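Local coordinates for Cry37AA1 (Bacillus thuringiensis, PDB 4RHZ), which forms a binary complex with Cry23Aa1, binds calcium through its C2-like beta sandwich and probably acts as one half of a two-component toxin, at residues N5-I10 and T55-I60. Numbering follows the deposited sequence. Where two conformers were deposited one is given.
Sequences NATFTI and TYTQTI
Thr7 and Thr59 both set OG1 anti to the carbonyl carbon (chi1 -59° and -56°), which turns the two hydroxyls to one another across the strands. The oxygens share a hydrogen bond, Thr7 OG1 to Thr59 OG1 at 2.8 Å. Methyls continue the row on this face: in the conformer given, Thr7 CG2 lies 4.0 Å from Thr57 CG2. Thr55 OG1, also in one of two conformers, hydrogen-bonds Asn11 OD1. On the other face, Ile60 crosses Phe8 at about a right angle, and in the conformer given Ile60 CD1 comes 3.7 Å from Phe8 CE1. Ile10 and Tyr56 run side by side, with Ile10 CD1 4.1 Å from Tyr56 CD2. Ile40 of strand 38-43 in the second sheet touches Phe8, Ile10 and Ile60, and its backbone O accepts a hydrogen bond from Gln58 NE2. Trp41 meets the Tyr56 ring edge-to-face. Ala6, Phe8 and Ile10 pair with Ile60, Gln58 and Tyr56 by two backbone hydrogen bonds each. Phe8 N to Gln58 O is 2.8 Å and nearly straight, while the return bond from Gln58 N to Phe8 O is longer, 3.2 Å. Strand 4-13 is thus joined antiparallel to 55-62, an outermost strand of its sheet within this chain. The threonine-lined face is more exposed and uses both hydroxyls and methyls; the inward face is mainly apolar, with Phe8 and Ile10 buried and Ile60 less so.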
ATOM      1  N   ASN B   5      10.849  18.587  16.671  1.00 39.84           N
ATOM      2  CA  ASN B   5      11.188  17.261  17.168  1.00 39.63           C
ATOM      3  C   ASN B   5      10.997  16.395  15.943  1.00 37.86           C
ATOM      4  O   ASN B   5       9.974  16.412  15.343  1.00 37.98           O
ATOM      5  CB  ASN B   5      10.260  16.862  18.355  1.00 39.99           C
ATOM      6  CG  ASN B   5      10.748  17.440  19.723  1.00 44.00           C
ATOM      7  OD1 ASN B   5      11.931  17.372  20.029  1.00 53.31           O
ATOM      8  ND2 ASN B   5       9.837  17.943  20.554  1.00 45.23           N
ATOM      9  N   ALA B   6      12.034  15.706  15.515  1.00 37.34           N
ATOM     10  CA  ALA B   6      11.922  14.801  14.386  1.00 35.93           C
ATOM     11  C   ALA B   6      12.145  13.376  14.888  1.00 35.11           C
ATOM     12  O   ALA B   6      13.142  13.102  15.559  1.00 34.26           O
ATOM     13  CB  ALA B   6      12.901  15.154  13.278  1.00 34.80           C
ATOM     14  N   THR B   7      11.205  12.486  14.539  1.00 33.91           N
ATOM     15  CA  THR B   7      11.191  11.101  15.038  1.00 32.32           C
ATOM     16  C   THR B   7      11.339  10.177  13.841  1.00 31.29           C
ATOM     17  O   THR B   7      10.568  10.223  12.920  1.00 30.24           O
ATOM     18  CB  THR B   7       9.869  10.790  15.866  1.00 34.75           C
ATOM     19  OG1 THR B   7       9.764  11.696  16.992  1.00 35.47           O
ATOM     20  CG2 THR B   7       9.805   9.260  16.393  1.00 32.31           C
ATOM     21  N   PHE B   8      12.409   9.394  13.857  1.00 30.71           N
ATOM     22  CA  PHE B   8      12.846   8.583  12.788  1.00 30.72           C
ATOM     23  C   PHE B   8      12.541   7.176  13.187  1.00 30.93           C
ATOM     24  O   PHE B   8      12.871   6.771  14.310  1.00 29.85           O
ATOM     25  CB  PHE B   8      14.392   8.763  12.607  1.00 30.66           C
ATOM     26  CG  PHE B   8      14.762  10.183  12.229  1.00 32.95           C
ATOM     27  CD1 PHE B   8      15.172  11.103  13.206  1.00 31.14           C
ATOM     28  CD2 PHE B   8      14.576  10.635  10.931  1.00 31.49           C
ATOM     29  CE1 PHE B   8      15.433  12.408  12.881  1.00 31.47           C
ATOM     30  CE2 PHE B   8      14.841  11.958  10.577  1.00 26.85           C
ATOM     31  CZ  PHE B   8      15.282  12.844  11.549  1.00 30.01           C
ATOM     32  N   THR B   9      11.940   6.405  12.273  1.00 30.72           N
ATOM     33  CA  THR B   9      11.737   4.979  12.595  1.00 31.05           C
ATOM     34  C   THR B   9      12.416   4.191  11.548  1.00 29.77           C
ATOM     35  O   THR B   9      12.028   4.258  10.415  1.00 29.99           O
ATOM     36  CB  THR B   9      10.245   4.605  12.597  1.00 31.88           C
ATOM     37  OG1 THR B   9       9.592   5.460  13.518  1.00 31.92           O
ATOM     38  CG2 THR B   9      10.053   3.152  13.027  1.00 32.84           C
ATOM     39  N   ILE B  10      13.399   3.418  11.935  1.00 29.24           N
ATOM     40  CA  ILE B  10      14.209   2.782  11.006  1.00 30.08           C
ATOM     41  C   ILE B  10      14.023   1.278  11.133  1.00 32.58           C
ATOM     42  O   ILE B  10      14.047   0.753  12.269  1.00 32.75           O
ATOM     43  CB  ILE B  10      15.689   3.088  11.362  1.00 30.57           C
ATOM     44  CG1 ILE B  10      15.936   4.629  11.439  1.00 28.20           C
ATOM     45  CG2 ILE B  10      16.599   2.354  10.451  1.00 27.35           C
ATOM     46  CD1 ILE B  10      17.356   4.991  11.823  1.00 29.73           C
ATOM     47  N   THR B  55      14.148  -2.884  14.448  1.00 46.05           N
ATOM     48  CA  THR B  55      13.553  -1.564  14.391  0.50 46.27           C
ATOM     49  C   THR B  55      14.281  -0.726  15.425  1.00 46.89           C
ATOM     50  O   THR B  55      14.657  -1.255  16.469  1.00 47.12           O
ATOM     51  CB  THR B  55      12.070  -1.586  14.766  0.50 45.99           C
ATOM     52  OG1 THR B  55      11.441  -2.727  14.164  0.50 47.23           O
ATOM     53  CG2 THR B  55      11.408  -0.329  14.315  0.50 42.27           C
ATOM     54  N   TYR B  56      14.462   0.561  15.122  1.00 45.99           N
ATOM     55  CA  TYR B  56      15.181   1.505  15.929  1.00 45.21           C
ATOM     56  C   TYR B  56      14.397   2.779  15.798  1.00 45.12           C
ATOM     57  O   TYR B  56      14.028   3.177  14.698  1.00 44.28           O
ATOM     58  CB  TYR B  56      16.598   1.729  15.365  1.00 45.81           C
ATOM     59  CG  TYR B  56      17.381   2.712  16.176  1.00 48.74           C
ATOM     60  CD1 TYR B  56      17.957   2.318  17.368  1.00 50.69           C
ATOM     61  CD2 TYR B  56      17.499   4.069  15.793  1.00 50.60           C
ATOM     62  CE1 TYR B  56      18.638   3.200  18.164  1.00 52.75           C
ATOM     63  CE2 TYR B  56      18.211   4.980  16.591  1.00 49.24           C
ATOM     64  CZ  TYR B  56      18.768   4.534  17.777  1.00 55.56           C
ATOM     65  OH  TYR B  56      19.492   5.373  18.620  1.00 60.64           O
ATOM     66  N   THR B  57      14.157   3.424  16.921  1.00 45.21           N
ATOM     67  CA  THR B  57      13.428   4.674  16.947  0.50 45.64           C
ATOM     68  C   THR B  57      14.275   5.724  17.664  1.00 46.58           C
ATOM     69  O   THR B  57      14.977   5.410  18.640  1.00 47.13           O
ATOM     70  CB  THR B  57      12.075   4.484  17.615  0.50 45.50           C
ATOM     71  OG1 THR B  57      11.434   3.354  17.014  0.50 44.46           O
ATOM     72  CG2 THR B  57      11.197   5.707  17.446  0.50 44.98           C
ATOM     73  N   GLN B  58      14.238   6.956  17.145  1.00 46.82           N
ATOM     74  CA  GLN B  58      15.023   8.090  17.644  1.00 46.89           C
ATOM     75  C   GLN B  58      14.321   9.405  17.382  1.00 45.30           C
ATOM     76  O   GLN B  58      13.752   9.590  16.291  1.00 43.95           O
ATOM     77  CB  GLN B  58      16.325   8.161  16.881  1.00 47.21           C
ATOM     78  CG  GLN B  58      17.418   7.796  17.737  1.00 54.70           C
ATOM     79  CD  GLN B  58      18.317   8.945  18.040  1.00 56.89           C
ATOM     80  OE1 GLN B  58      18.276   9.516  19.116  1.00 57.51           O
ATOM     81  NE2 GLN B  58      19.174   9.254  17.102  1.00 59.34           N
ATOM     82  N   THR B  59      14.394  10.314  18.358  1.00 43.66           N
ATOM     83  CA  THR B  59      13.919  11.673  18.208  1.00 42.90           C
ATOM     84  C   THR B  59      15.069  12.644  18.426  1.00 42.33           C
ATOM     85  O   THR B  59      15.887  12.463  19.328  1.00 42.97           O
ATOM     86  CB  THR B  59      12.716  11.962  19.115  1.00 42.81           C
ATOM     87  OG1 THR B  59      11.715  11.010  18.809  1.00 43.73           O
ATOM     88  CG2 THR B  59      12.109  13.395  18.834  1.00 42.06           C
ATOM     89  N   ILE B  60      15.106  13.666  17.579  1.00 41.66           N
ATOM     90  CA  ILE B  60      16.245  14.594  17.428  0.50 40.89           C
ATOM     91  C   ILE B  60      15.651  15.980  17.264  1.00 40.34           C
ATOM     92  O   ILE B  60      14.580  16.146  16.648  1.00 41.12           O
ATOM     93  CB  ILE B  60      17.017  14.321  16.089  0.50 40.50           C
ATOM     94  CG1 ILE B  60      17.696  12.972  16.085  0.50 41.04           C
ATOM     95  CG2 ILE B  60      18.131  15.313  15.863  0.50 41.38           C
ATOM     96  CD1 ILE B  60      18.521  12.796  14.854  0.50 40.10           C
TER